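Local coordinates for protein glycosyltransferase Gtf1 (PDB 4PQG) that is a glycosyltransferase of the GT-B clan that carries an extended beta-sheet domain and holds uridine-5'-diphosphate in a pocket, at residues A[94-99]-A[144-149]; A[119-124]-A[134-139]; A[314-319]-A[491-496]. All coordinates share one frame; numbering follows the deposited sequence.

Contact 1 (A[94-99]-A[144-149]); sequences AYFGGE and LIRKDY
Arg-146 and Phe-96 are the two residues with most surface buried here: NH2 of the arginine sits 3.9 Å from CE1 of the phenylalanine, which lies over one face of the guanidinium. Ring and guanidinium planes are 30° apart, so the two flat groups lean on each other without stacking squarely. Tyr-95 reaches the same nitrogen from another quarter, its CB lying near the guanidinium plane at the edge. OD2 of Asp-148, two residues along strand 143-150, is 3.8 Å from CZ of Phe-96. Arg-146 grips this carboxylate side-on. NH2 meets the syn lone pair of OD2 at 2.8 Å, almost within the guanidinium plane and nearly straight at 169°, while NE gives a more bent bond to OD1. The arginine chain leaves with CG anti to the backbone N (chi1 -165°) and turns at chi3, which brings NE and NH2 round to the aspartate. Asp-148 has further partners on strand 154-163, Ser-157 at OD1 and Arg-154 at OD2. A water accepts from NH1 of Arg-146 at 2.7 Å and donates to the backbone O of Tyr-95, bridging loop and strand. The Phe-96 ring and the CB of Tyr-95 therefore meet a charged pair already largely matched within the strand, and Arg-146 and Arg-154 beside Asp-148 would probably favour its ionised form.

Contact 2 (A[119-124]-A[134-139]); sequences KFVTCY and QHAEYV
Strands 119-124 and 135-139 run antiparallel, their axes 4.6 Å apart at closest approach and 163° between directions. Phe-120 with Val-139 and Thr-122 with Glu-137 are hydrogen-bonded pairs with both N-H...O links made, the shortest being Glu-137 N to Thr-122 O at 2.8 Å. At the far end Tyr-124 N bonds to His-135 O, but Tyr-124 O takes the N-H of Gln-134, where the chain turns a corner. On the face with Phe-120, Thr-122 and Tyr-124, the Phe-120 ring lies beside Val-139, whose CB stands over the ring at 3.9 Å from its centroid. With chi1 of 63°, Phe-120 CG sits between its backbone N and carbonyl carbon, swinging the ring across to the neighbouring strand. These strands form a beta hairpin in the long antiparallel meander of the GtfA extended beta-sheet domain, flanked by strands 109-114 and 143-150. Further along this face, the Tyr-124 and His-135 rings are nearly parallel (4°) but slid apart, with centroids 4.5 Å from each other; CB of Tyr-124 lies over the imidazole in a CH-pi contact. CE2 of the same tyrosine touches CD of Glu-137 at 3.5 Å. The opposite face carries Val-121, Cys-123, Ala-136 and Tyr-138. CG2 of Val-121 meets the edge of the Tyr-138 ring, and CD of Lys-119 comes to 3.2 Å from Tyr-138 OH. Lys-119 NZ, also at that ring's edge, is hydrogen-bonded to Gly-97 O and makes a cation-pi contact with Phe-114.

Contact 3 (A[314-319]-A[491-496]); sequences GSIDSL and GFLTKE
Ile-316 and Leu-493 form a single backbone bridge between the linker joining the two Rossmann-like domains of the GT-B fold, which runs from strand 308-310 to strand 330-334, and the start of the C-terminal helix 494-508. Backbone bonds flank the bridge: Ile-316 N donates to Phe-492 O at 2.8 Å in the carbonyl plane, while Thr-494 N reaches Ile-316 O from above that carbonyl's plane, 50° out of it. Leu-493 is the N-cap residue, and the first N-H of the helix, that of Thr-494, is thus taken by the linker carbonyl. The next, Lys-495 N, donates at 2.8 Å to a water that in turn donates to Asp-317 O. Leucine offers no polar capping atom of its own, yet its N is bonded to Glu-496 OE2, three residues on. Apolar contact is made chiefly by CD2 of Leu-493, which lies 4.0 Å from CB of Ile-316 and meets CD2 of Leu-319 with the two leucine side chains at about a right angle. Ile-316 and Leu-319 also touch Ala-489 on helix 478-489. Among side-chain polar groups, the Thr-494 hydroxyl is placed beside the backbone N (chi1 -59°), which puts OG1 within reach of Asp-317. From there OG1 donates across to Asp-317, meeting the anti lone pair of OD1 at 2.6 Å.

In the fold
Contacts 1 and 2 both reach one antiparallel sheet, their centres 6 Å apart, and share the junction of strands 133-140 and 143-150, where Ile-145 and Arg-146 both face Tyr-138 in a classic beta bulge. Contact 2 is the more extensive, a continuous strand pairing with seven buried residues among twelve. Contact 1 lays a loop against the sheet by aromatic and charged side chains, with a water linking the loop backbone to the arginine side chain. Phe-96 also meets the Tyr-138 ring nearly in parallel. Contact 3 stands about 50 Å from contact 1, centre to centre, across the chain's middle; with two of eight touching residues exposed, against none in the others, it joins interdomain linker to helix start through a single bridge, helix-end bonds and a hydroxyl-carboxylate pair.

Contact 1 (A[94-99]-A[144-149])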
ATOM      1  N   ALA A  94      16.923  27.548 -14.332  1.00 29.53           N
ATOM      2  CA  ALA A  94      18.198  28.060 -13.818  1.00 29.97           C
ATOM      3  C   ALA A  94      19.292  26.981 -13.803  1.00 29.88           C
ATOM      4  O   ALA A  94      20.480  27.291 -13.853  1.00 28.89           O
ATOM      5  CB  ALA A  94      18.016  28.644 -12.418  1.00 29.33           C
ATOM      6  N   TYR A  95      18.890  25.717 -13.719  1.00 29.97           N
ATOM      7  CA  TYR A  95      19.849  24.606 -13.777  1.00 31.43           C
ATOM      8  C   TYR A  95      20.381  24.393 -15.203  1.00 33.23           C
ATOM      9  O   TYR A  95      21.463  23.840 -15.401  1.00 32.58           O
ATOM     10  CB  TYR A  95      19.217  23.318 -13.250  1.00 29.93           C
ATOM     11  CG  TYR A  95      19.003  23.276 -11.746  1.00 30.09           C
ATOM     12  CD1 TYR A  95      19.960  22.705 -10.895  1.00 30.15           C
ATOM     13  CD2 TYR A  95      17.842  23.800 -11.172  1.00 29.32           C
ATOM     14  CE1 TYR A  95      19.765  22.671  -9.514  1.00 30.10           C
ATOM     15  CE2 TYR A  95      17.639  23.778  -9.797  1.00 29.21           C
ATOM     16  CZ  TYR A  95      18.599  23.204  -8.970  1.00 29.92           C
ATOM     17  OH  TYR A  95      18.388  23.152  -7.601  1.00 29.03           O
ATOM     18  N   PHE A  96      19.614  24.836 -16.192  1.00 35.36           N
ATOM     19  CA  PHE A  96      19.998  24.665 -17.587  1.00 40.24           C
ATOM     20  C   PHE A  96      20.371  26.029 -18.174  1.00 42.75           C
ATOM     21  O   PHE A  96      20.059  27.066 -17.596  1.00 43.80           O
ATOM     22  CB  PHE A  96      18.876  23.950 -18.359  1.00 39.94           C
ATOM     23  CG  PHE A  96      18.345  22.720 -17.645  1.00 43.13           C
ATOM     24  CD1 PHE A  96      19.076  21.522 -17.628  1.00 42.20           C
ATOM     25  CD2 PHE A  96      17.128  22.758 -16.958  1.00 41.98           C
ATOM     26  CE1 PHE A  96      18.592  20.394 -16.967  1.00 42.20           C
ATOM     27  CE2 PHE A  96      16.650  21.630 -16.290  1.00 42.20           C
ATOM     28  CZ  PHE A  96      17.381  20.449 -16.291  1.00 40.31           C
ATOM     29  N   GLY A  97      21.080  26.035 -19.294  1.00 46.98           N
ATOM     30  CA  GLY A  97      21.467  27.303 -19.925  1.00 49.31           C
ATOM     31  C   GLY A  97      20.273  28.161 -20.303  1.00 48.58           C
ATOM     32  O   GLY A  97      19.174  27.647 -20.492  1.00 45.60           O
ATOM     33  N   GLY A  98      20.489  29.469 -20.417  1.00 53.87           N
ATOM     34  CA  GLY A  98      19.404  30.414 -20.701  1.00 54.74           C
ATOM     35  C   GLY A  98      18.986  30.479 -22.158  1.00 58.68           C
ATOM     36  O   GLY A  98      19.370  29.632 -22.967  1.00 60.44           O
ATOM     37  N   GLU A  99      18.178  31.488 -22.475  1.00 59.75           N
ATOM     38  CA  GLU A  99      17.771  31.822 -23.852  1.00 57.08           C
ATOM     39  C   GLU A  99      16.611  30.983 -24.402  1.00 51.05           C
ATOM     40  O   GLU A  99      16.727  30.320 -25.438  1.00 46.32           O
ATOM     41  CB  GLU A  99      18.974  31.827 -24.811  1.00 63.76           C
ATOM     42  CG  GLU A  99      20.076  32.818 -24.445  1.00 69.46           C
ATOM     43  CD  GLU A  99      19.756  34.250 -24.854  1.00 74.80           C
ATOM     44  OE1 GLU A  99      20.504  34.809 -25.688  1.00 78.63           O
ATOM     45  OE2 GLU A  99      18.761  34.818 -24.348  1.00 75.63           O
ATOM     46  N   LEU A 144      18.219  12.330 -24.676  1.00 27.76           N
ATOM     47  CA  LEU A 144      18.059  12.606 -23.260  1.00 26.08           C
ATOM     48  C   LEU A 144      19.391  12.415 -22.539  1.00 23.98           C
ATOM     49  O   LEU A 144      19.993  11.358 -22.605  1.00 23.62           O
ATOM     50  CB  LEU A 144      17.001  11.685 -22.679  1.00 25.92           C
ATOM     51  CG  LEU A 144      16.701  11.729 -21.184  1.00 26.81           C
ATOM     52  CD1 LEU A 144      16.145  13.073 -20.774  1.00 26.89           C
ATOM     53  CD2 LEU A 144      15.683  10.634 -20.886  1.00 28.87           C
ATOM     54  N   ILE A 145      19.815  13.449 -21.833  1.00 23.66           N
ATOM     55  CA  ILE A 145      21.134  13.534 -21.224  1.00 22.85           C
ATOM     56  C   ILE A 145      21.061  13.558 -19.686  1.00 20.27           C
ATOM     57  O   ILE A 145      21.940  13.060 -19.015  1.00 18.88           O
ATOM     58  CB  ILE A 145      21.865  14.785 -21.802  1.00 26.09           C
ATOM     59  CG1 ILE A 145      22.253  14.544 -23.269  1.00 27.20           C
ATOM     60  CG2 ILE A 145      23.088  15.206 -20.992  1.00 28.35           C
ATOM     61  CD1 ILE A 145      22.903  13.194 -23.523  1.00 29.08           C
ATOM     62  N   ARG A 146      20.022  14.161 -19.132  1.00 19.74           N
ATOM     63  CA  ARG A 146      19.911  14.301 -17.679  1.00 19.78           C
ATOM     64  C   ARG A 146      18.463  14.495 -17.283  1.00 19.68           C
ATOM     65  O   ARG A 146      17.693  15.168 -17.995  1.00 19.56           O
ATOM     66  CB  ARG A 146      20.753  15.481 -17.160  1.00 19.22           C
ATOM     67  CG  ARG A 146      20.980  15.471 -15.642  1.00 21.02           C
ATOM     68  CD  ARG A 146      21.928  16.599 -15.213  1.00 21.68           C
ATOM     69  NE  ARG A 146      21.257  17.772 -14.654  1.00 20.92           N
ATOM     70  CZ  ARG A 146      21.784  18.998 -14.577  1.00 23.06           C
ATOM     71  NH1 ARG A 146      23.001  19.268 -15.053  1.00 21.55           N
ATOM     72  NH2 ARG A 146      21.084  19.973 -14.022  1.00 24.23           N
ATOM     73  N   LYS A 147      18.100  13.879 -16.161  1.00 19.38           N
ATOM     74  CA  LYS A 147      16.839  14.133 -15.482  1.00 19.37           C
ATOM     75  C   LYS A 147      17.106  14.595 -14.065  1.00 19.08           C
ATOM     76  O   LYS A 147      17.855  13.941 -13.319  1.00 18.29           O
ATOM     77  CB  LYS A 147      15.973  12.873 -15.406  1.00 20.23           C
ATOM     78  CG  LYS A 147      15.389  12.396 -16.713  1.00 22.70           C
ATOM     79  CD  LYS A 147      14.296  11.361 -16.467  1.00 23.33           C
ATOM     80  CE  LYS A 147      14.006  10.554 -17.730  1.00 25.12           C
ATOM     81  NZ  LYS A 147      13.038   9.429 -17.512  1.00 26.12           N
ATOM     82  N   ASP A 148      16.479  15.705 -13.682  1.00 18.09           N
ATOM     83  CA  ASP A 148      16.583  16.217 -12.326  1.00 18.07           C
ATOM     84  C   ASP A 148      15.238  16.041 -11.634  1.00 17.84           C
ATOM     85  O   ASP A 148      14.193  16.129 -12.284  1.00 17.26           O
ATOM     86  CB  ASP A 148      16.932  17.701 -12.332  1.00 17.66           C
ATOM     87  CG  ASP A 148      18.371  17.986 -12.741  1.00 18.92           C
ATOM     88  OD1 ASP A 148      19.206  17.059 -12.831  1.00 18.77           O
ATOM     89  OD2 ASP A 148      18.664  19.171 -12.951  1.00 18.25           O
ATOM     90  N   TYR A 149      15.289  15.800 -10.320  1.00 17.21           N
ATOM     91  CA  TYR A 149      14.120  15.564  -9.479  1.00 17.33           C
ATOM     92  C   TYR A 149      14.109  16.560  -8.312  1.00 17.64           C
ATOM     93  O   TYR A 149      15.132  16.733  -7.659  1.00 16.63           O
ATOM     94  CB  TYR A 149      14.159  14.127  -8.962  1.00 16.37           C
ATOM     95  CG  TYR A 149      14.055  13.123 -10.091  1.00 16.55           C
ATOM     96  CD1 TYR A 149      12.808  12.677 -10.537  1.00 16.68           C
ATOM     97  CD2 TYR A 149      15.200  12.663 -10.759  1.00 16.71           C
ATOM     98  CE1 TYR A 149      12.707  11.794 -11.613  1.00 16.61           C
ATOM     99  CE2 TYR A 149      15.103  11.770 -11.823  1.00 16.55           C
ATOM    100  CZ  TYR A 149      13.851  11.346 -12.240  1.00 16.89           C
ATOM    101  OH  TYR A 149      13.744  10.450 -13.270  1.00 16.70           O
TER
HETATM  102  O   HOH W   1      23.002  21.944 -14.831  1.00 37.97           O

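Contact 2 (A[119-124]-A[134-139])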
ATOM      1  N   LYS A 119      18.789  22.039 -28.123  1.00 38.73           N
ATOM      2  CA  LYS A 119      18.418  21.728 -26.751  1.00 38.51           C
ATOM      3  C   LYS A 119      16.989  22.125 -26.358  1.00 37.26           C
ATOM      4  O   LYS A 119      16.503  23.183 -26.748  1.00 36.84           O
ATOM      5  CB  LYS A 119      19.463  22.289 -25.765  1.00 41.50           C
ATOM      6  CG  LYS A 119      19.196  23.679 -25.190  1.00 43.70           C
ATOM      7  CD  LYS A 119      20.445  24.242 -24.513  1.00 44.43           C
ATOM      8  CE  LYS A 119      20.167  25.508 -23.710  1.00 48.06           C
ATOM      9  NZ  LYS A 119      19.577  25.258 -22.360  1.00 45.67           N
ATOM     10  N   PHE A 120      16.321  21.251 -25.607  1.00 32.41           N
ATOM     11  CA  PHE A 120      15.076  21.601 -24.921  1.00 31.46           C
ATOM     12  C   PHE A 120      14.951  20.936 -23.544  1.00 30.78           C
ATOM     13  O   PHE A 120      15.614  19.934 -23.268  1.00 28.69           O
ATOM     14  CB  PHE A 120      13.832  21.334 -25.791  1.00 33.47           C
ATOM     15  CG  PHE A 120      13.615  19.889 -26.167  1.00 34.19           C
ATOM     16  CD1 PHE A 120      12.979  19.004 -25.290  1.00 33.82           C
ATOM     17  CD2 PHE A 120      13.982  19.424 -27.431  1.00 34.81           C
ATOM     18  CE1 PHE A 120      12.757  17.676 -25.653  1.00 34.82           C
ATOM     19  CE2 PHE A 120      13.758  18.098 -27.802  1.00 35.36           C
ATOM     20  CZ  PHE A 120      13.145  17.222 -26.908  1.00 35.56           C
ATOM     21  N   VAL A 121      14.111  21.516 -22.691  1.00 28.71           N
ATOM     22  CA  VAL A 121      13.844  20.998 -21.358  1.00 27.29           C
ATOM     23  C   VAL A 121      12.365  20.647 -21.289  1.00 27.39           C
ATOM     24  O   VAL A 121      11.510  21.461 -21.666  1.00 27.07           O
ATOM     25  CB  VAL A 121      14.168  22.047 -20.268  1.00 27.64           C
ATOM     26  CG1 VAL A 121      13.854  21.510 -18.883  1.00 28.00           C
ATOM     27  CG2 VAL A 121      15.625  22.475 -20.345  1.00 29.49           C
ATOM     28  N   THR A 122      12.058  19.433 -20.835  1.00 26.26           N
ATOM     29  CA  THR A 122      10.673  19.059 -20.564  1.00 24.33           C
ATOM     30  C   THR A 122      10.449  19.047 -19.057  1.00 25.01           C
ATOM     31  O   THR A 122      11.133  18.320 -18.318  1.00 23.71           O
ATOM     32  CB  THR A 122      10.317  17.704 -21.203  1.00 25.92           C
ATOM     33  OG1 THR A 122      10.707  17.715 -22.582  1.00 24.32           O
ATOM     34  CG2 THR A 122       8.817  17.418 -21.089  1.00 24.17           C
ATOM     35  N   CYS A 123       9.520  19.884 -18.602  1.00 24.38           N
ATOM     36  CA  CYS A 123       9.128  19.925 -17.206  1.00 24.77           C
ATOM     37  C   CYS A 123       7.861  19.124 -16.974  1.00 25.43           C
ATOM     38  O   CYS A 123       6.891  19.210 -17.750  1.00 24.64           O
ATOM     39  CB  CYS A 123       8.907  21.361 -16.727  1.00 26.00           C
ATOM     40  SG  CYS A 123      10.369  22.427 -16.792  1.00 27.40           S
ATOM     41  N   TYR A 124       7.875  18.354 -15.893  1.00 24.96           N
ATOM     42  CA  TYR A 124       6.717  17.590 -15.471  1.00 24.43           C
ATOM     43  C   TYR A 124       6.133  18.239 -14.233  1.00 24.73           C
ATOM     44  O   TYR A 124       6.691  18.165 -13.134  1.00 24.70           O
ATOM     45  CB  TYR A 124       7.076  16.111 -15.269  1.00 25.97           C
ATOM     46  CG  TYR A 124       7.425  15.431 -16.579  1.00 27.24           C
ATOM     47  CD1 TYR A 124       6.460  14.726 -17.304  1.00 27.97           C
ATOM     48  CD2 TYR A 124       8.710  15.539 -17.125  1.00 27.48           C
ATOM     49  CE1 TYR A 124       6.778  14.117 -18.517  1.00 28.07           C
ATOM     50  CE2 TYR A 124       9.031  14.946 -18.338  1.00 28.54           C
ATOM     51  CZ  TYR A 124       8.066  14.240 -19.028  1.00 29.46           C
ATOM     52  OH  TYR A 124       8.398  13.642 -20.222  1.00 32.26           O
ATOM     53  N   GLN A 134       7.995  18.760 -10.606  1.00 21.87           N
ATOM     54  CA  GLN A 134       8.340  17.549  -9.854  1.00 22.52           C
ATOM     55  C   GLN A 134       9.669  17.003 -10.382  1.00 20.86           C
ATOM     56  O   GLN A 134      10.534  16.630  -9.602  1.00 19.31           O
ATOM     57  CB  GLN A 134       7.195  16.512  -9.961  1.00 23.07           C
ATOM     58  CG  GLN A 134       7.396  15.179  -9.243  1.00 24.74           C
ATOM     59  CD  GLN A 134       8.164  14.159 -10.085  1.00 25.72           C
ATOM     60  OE1 GLN A 134       8.004  14.105 -11.317  1.00 26.63           O
ATOM     61  NE2 GLN A 134       8.999  13.340  -9.428  1.00 21.38           N
ATOM     62  N   HIS A 135       9.810  16.960 -11.704  1.00 20.84           N
ATOM     63  CA  HIS A 135      11.076  16.595 -12.349  1.00 20.82           C
ATOM     64  C   HIS A 135      11.169  17.172 -13.736  1.00 20.30           C
ATOM     65  O   HIS A 135      10.157  17.589 -14.299  1.00 19.92           O
ATOM     66  CB  HIS A 135      11.314  15.079 -12.321  1.00 22.30           C
ATOM     67  CG  HIS A 135      10.564  14.300 -13.368  1.00 24.63           C
ATOM     68  ND1 HIS A 135       9.298  13.893 -13.195  1.00 26.50           N
ATOM     69  CD2 HIS A 135      10.974  13.794 -14.601  1.00 27.44           C
ATOM     70  CE1 HIS A 135       8.902  13.183 -14.262  1.00 26.33           C
ATOM     71  NE2 HIS A 135       9.932  13.112 -15.120  1.00 27.39           N
ATOM     72  N   ALA A 136      12.385  17.216 -14.283  1.00 19.56           N
ATOM     73  CA  ALA A 136      12.668  17.845 -15.583  1.00 19.77           C
ATOM     74  C   ALA A 136      13.663  17.005 -16.349  1.00 19.96           C
ATOM     75  O   ALA A 136      14.534  16.362 -15.745  1.00 19.64           O
ATOM     76  CB  ALA A 136      13.226  19.246 -15.394  1.00 19.58           C
ATOM     77  N   GLU A 137      13.538  17.029 -17.672  1.00 19.81           N
ATOM     78  CA  GLU A 137      14.368  16.249 -18.580  1.00 21.55           C
ATOM     79  C   GLU A 137      15.119  17.161 -19.549  1.00 21.87           C
ATOM     80  O   GLU A 137      14.510  18.032 -20.179  1.00 21.47           O
ATOM     81  CB  GLU A 137      13.493  15.242 -19.347  1.00 23.34           C
ATOM     82  CG  GLU A 137      12.667  14.374 -18.395  1.00 26.59           C
ATOM     83  CD  GLU A 137      11.984  13.197 -19.053  1.00 29.03           C
ATOM     84  OE1 GLU A 137      11.937  13.162 -20.295  1.00 31.11           O
ATOM     85  OE2 GLU A 137      11.468  12.321 -18.308  1.00 31.23           O
ATOM     86  N   TYR A 138      16.432  16.963 -19.662  1.00 22.61           N
ATOM     87  CA  TYR A 138      17.265  17.760 -20.575  1.00 25.05           C
ATOM     88  C   TYR A 138      17.680  16.957 -21.780  1.00 24.82           C
ATOM     89  O   TYR A 138      18.320  15.914 -21.652  1.00 23.72           O
ATOM     90  CB  TYR A 138      18.525  18.283 -19.894  1.00 27.75           C
ATOM     91  CG  TYR A 138      19.386  19.188 -20.773  1.00 31.15           C
ATOM     92  CD1 TYR A 138      19.081  20.555 -20.922  1.00 34.11           C
ATOM     93  CD2 TYR A 138      20.523  18.690 -21.434  1.00 32.92           C
ATOM     94  CE1 TYR A 138      19.881  21.388 -21.706  1.00 35.47           C
ATOM     95  CE2 TYR A 138      21.326  19.509 -22.225  1.00 32.44           C
ATOM     96  CZ  TYR A 138      21.003  20.852 -22.357  1.00 36.76           C
ATOM     97  OH  TYR A 138      21.800  21.665 -23.132  1.00 39.33           O
ATOM     98  N   VAL A 139      17.351  17.484 -22.951  1.00 24.99           N
ATOM     99  CA  VAL A 139      17.537  16.754 -24.200  1.00 26.92           C
ATOM    100  C   VAL A 139      18.436  17.564 -25.128  1.00 30.28           C
ATOM    101  O   VAL A 139      18.242  18.774 -25.293  1.00 31.67           O
ATOM    102  CB  VAL A 139      16.173  16.441 -24.871  1.00 26.55           C
ATOM    103  CG1 VAL A 139      16.366  15.629 -26.137  1.00 27.29           C
ATOM    104  CG2 VAL A 139      15.245  15.694 -23.919  1.00 24.74           C
TER

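Contact 3 (A[314-319]-A[491-496])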
ATOM      1  N   GLY A 314      -5.912  -2.667  11.462  1.00 22.07           N
ATOM      2  CA  GLY A 314      -6.730  -1.460  11.391  1.00 21.04           C
ATOM      3  C   GLY A 314      -7.624  -1.351  12.607  1.00 21.82           C
ATOM      4  O   GLY A 314      -7.842  -2.329  13.317  1.00 21.01           O
ATOM      5  N   SER A 315      -8.152  -0.154  12.835  1.00 23.15           N
ATOM      6  CA  SER A 315      -9.154   0.048  13.873  1.00 24.09           C
ATOM      7  C   SER A 315     -10.020   1.220  13.429  1.00 25.11           C
ATOM      8  O   SER A 315      -9.641   1.954  12.519  1.00 26.80           O
ATOM      9  CB  SER A 315      -8.483   0.309  15.229  1.00 24.12           C
ATOM     10  OG  SER A 315      -7.619   1.435  15.165  1.00 24.39           O
ATOM     11  N   ILE A 316     -11.186   1.381  14.045  1.00 25.19           N
ATOM     12  CA  ILE A 316     -12.139   2.407  13.657  1.00 26.00           C
ATOM     13  C   ILE A 316     -12.143   3.484  14.750  1.00 28.48           C
ATOM     14  O   ILE A 316     -12.361   3.170  15.927  1.00 28.00           O
ATOM     15  CB  ILE A 316     -13.558   1.794  13.539  1.00 26.37           C
ATOM     16  CG1 ILE A 316     -13.605   0.726  12.442  1.00 27.00           C
ATOM     17  CG2 ILE A 316     -14.595   2.866  13.243  1.00 26.34           C
ATOM     18  CD1 ILE A 316     -14.772  -0.227  12.572  1.00 25.06           C
ATOM     19  N   ASP A 317     -11.908   4.745  14.381  1.00 30.35           N
ATOM     20  CA  ASP A 317     -11.862   5.812  15.391  1.00 32.77           C
ATOM     21  C   ASP A 317     -13.227   5.925  16.070  1.00 33.96           C
ATOM     22  O   ASP A 317     -13.328   5.818  17.287  1.00 35.06           O
ATOM     23  CB  ASP A 317     -11.425   7.146  14.786  1.00 33.69           C
ATOM     24  CG  ASP A 317      -9.928   7.192  14.491  1.00 35.48           C
ATOM     25  OD1 ASP A 317      -9.203   6.212  14.785  1.00 35.10           O
ATOM     26  OD2 ASP A 317      -9.476   8.216  13.950  1.00 39.13           O
ATOM     27  N   SER A 318     -14.263   6.111  15.263  1.00 33.72           N
ATOM     28  CA  SER A 318     -15.632   6.021  15.725  1.00 34.26           C
ATOM     29  C   SER A 318     -16.479   5.451  14.604  1.00 35.07           C
ATOM     30  O   SER A 318     -16.075   5.477  13.436  1.00 33.68           O
ATOM     31  CB  SER A 318     -16.166   7.402  16.127  1.00 34.89           C
ATOM     32  OG  SER A 318     -16.079   8.310  15.044  1.00 35.15           O
ATOM     33  N   LEU A 319     -17.659   4.946  14.957  1.00 34.37           N
ATOM     34  CA  LEU A 319     -18.645   4.546  13.962  1.00 32.98           C
ATOM     35  C   LEU A 319     -19.069   5.776  13.195  1.00 33.02           C
ATOM     36  O   LEU A 319     -19.111   6.873  13.754  1.00 33.40           O
ATOM     37  CB  LEU A 319     -19.854   3.891  14.630  1.00 32.86           C
ATOM     38  CG  LEU A 319     -19.593   2.745  15.606  1.00 31.92           C
ATOM     39  CD1 LEU A 319     -20.921   2.141  16.036  1.00 33.60           C
ATOM     40  CD2 LEU A 319     -18.695   1.679  15.000  1.00 32.22           C
ATOM     41  N   GLY A 491     -16.288  -3.781  18.336  1.00 26.66           N
ATOM     42  CA  GLY A 491     -15.177  -4.634  18.716  1.00 26.59           C
ATOM     43  C   GLY A 491     -13.862  -4.260  18.037  1.00 27.39           C
ATOM     44  O   GLY A 491     -12.836  -4.869  18.319  1.00 28.05           O
ATOM     45  N   PHE A 492     -13.883  -3.270  17.147  1.00 26.13           N
ATOM     46  CA  PHE A 492     -12.679  -2.908  16.370  1.00 27.40           C
ATOM     47  C   PHE A 492     -12.346  -1.425  16.494  1.00 28.61           C
ATOM     48  O   PHE A 492     -11.753  -0.825  15.588  1.00 27.01           O
ATOM     49  CB  PHE A 492     -12.829  -3.341  14.887  1.00 26.48           C
ATOM     50  CG  PHE A 492     -12.892  -4.829  14.716  1.00 26.65           C
ATOM     51  CD1 PHE A 492     -11.731  -5.566  14.511  1.00 26.59           C
ATOM     52  CD2 PHE A 492     -14.109  -5.506  14.838  1.00 26.47           C
ATOM     53  CE1 PHE A 492     -11.776  -6.942  14.395  1.00 26.72           C
ATOM     54  CE2 PHE A 492     -14.169  -6.881  14.721  1.00 27.43           C
ATOM     55  CZ  PHE A 492     -13.002  -7.604  14.497  1.00 28.21           C
ATOM     56  N   LEU A 493     -12.731  -0.830  17.623  1.00 28.09           N
ATOM     57  CA  LEU A 493     -12.536   0.609  17.810  1.00 29.16           C
ATOM     58  C   LEU A 493     -11.099   0.935  18.213  1.00 27.50           C
ATOM     59  O   LEU A 493     -10.447   0.131  18.873  1.00 26.32           O
ATOM     60  CB  LEU A 493     -13.543   1.191  18.817  1.00 29.79           C
ATOM     61  CG  LEU A 493     -15.032   1.180  18.447  1.00 29.67           C
ATOM     62  CD1 LEU A 493     -15.851   1.757  19.607  1.00 31.05           C
ATOM     63  CD2 LEU A 493     -15.315   1.938  17.154  1.00 28.93           C
ATOM     64  N   THR A 494     -10.628   2.111  17.801  1.00 28.55           N
ATOM     65  CA  THR A 494      -9.264   2.595  18.095  1.00 31.23           C
ATOM     66  C   THR A 494      -8.893   2.524  19.589  1.00 32.22           C
ATOM     67  O   THR A 494      -7.788   2.088  19.945  1.00 31.33           O
ATOM     68  CB  THR A 494      -9.050   4.030  17.556  1.00 32.59           C
ATOM     69  OG1 THR A 494      -9.265   4.042  16.136  1.00 34.37           O
ATOM     70  CG2 THR A 494      -7.634   4.531  17.848  1.00 31.18           C
ATOM     71  N   LYS A 495      -9.816   2.921  20.460  1.00 34.62           N
ATOM     72  CA  LYS A 495      -9.555   2.861  21.908  1.00 36.48           C
ATOM     73  C   LYS A 495      -8.984   1.515  22.357  1.00 35.88           C
ATOM     74  O   LYS A 495      -7.956   1.481  23.032  1.00 36.48           O
ATOM     75  CB  LYS A 495     -10.787   3.277  22.713  1.00 41.68           C
ATOM     76  CG  LYS A 495     -11.113   4.747  22.494  1.00 47.18           C
ATOM     77  CD  LYS A 495     -12.204   5.280  23.411  1.00 50.78           C
ATOM     78  CE  LYS A 495     -12.496   6.732  23.062  1.00 51.11           C
ATOM     79  NZ  LYS A 495     -13.746   7.220  23.705  1.00 53.15           N
ATOM     80  N   GLU A 496      -9.614   0.412  21.948  1.00 35.85           N
ATOM     81  CA  GLU A 496      -9.085  -0.932  22.236  1.00 37.25           C
ATOM     82  C   GLU A 496      -7.679  -1.158  21.653  1.00 37.12           C
ATOM     83  O   GLU A 496      -6.802  -1.719  22.324  1.00 36.46           O
ATOM     84  CB  GLU A 496     -10.019  -2.033  21.704  1.00 40.40           C
ATOM     85  CG  GLU A 496     -11.450  -2.044  22.228  1.00 44.35           C
ATOM     86  CD  GLU A 496     -12.397  -2.853  21.335  1.00 46.00           C
ATOM     87  OE1 GLU A 496     -12.461  -4.102  21.490  1.00 45.28           O
ATOM     88  OE2 GLU A 496     -13.077  -2.238  20.473  1.00 40.80           O
TER
HETATM   89  O   HOH W   2      -9.407  -2.985  15.521  1.00 31.80           O
HETATM   90  O   HOH W   3     -12.015   4.453  19.528  1.00 29.24           O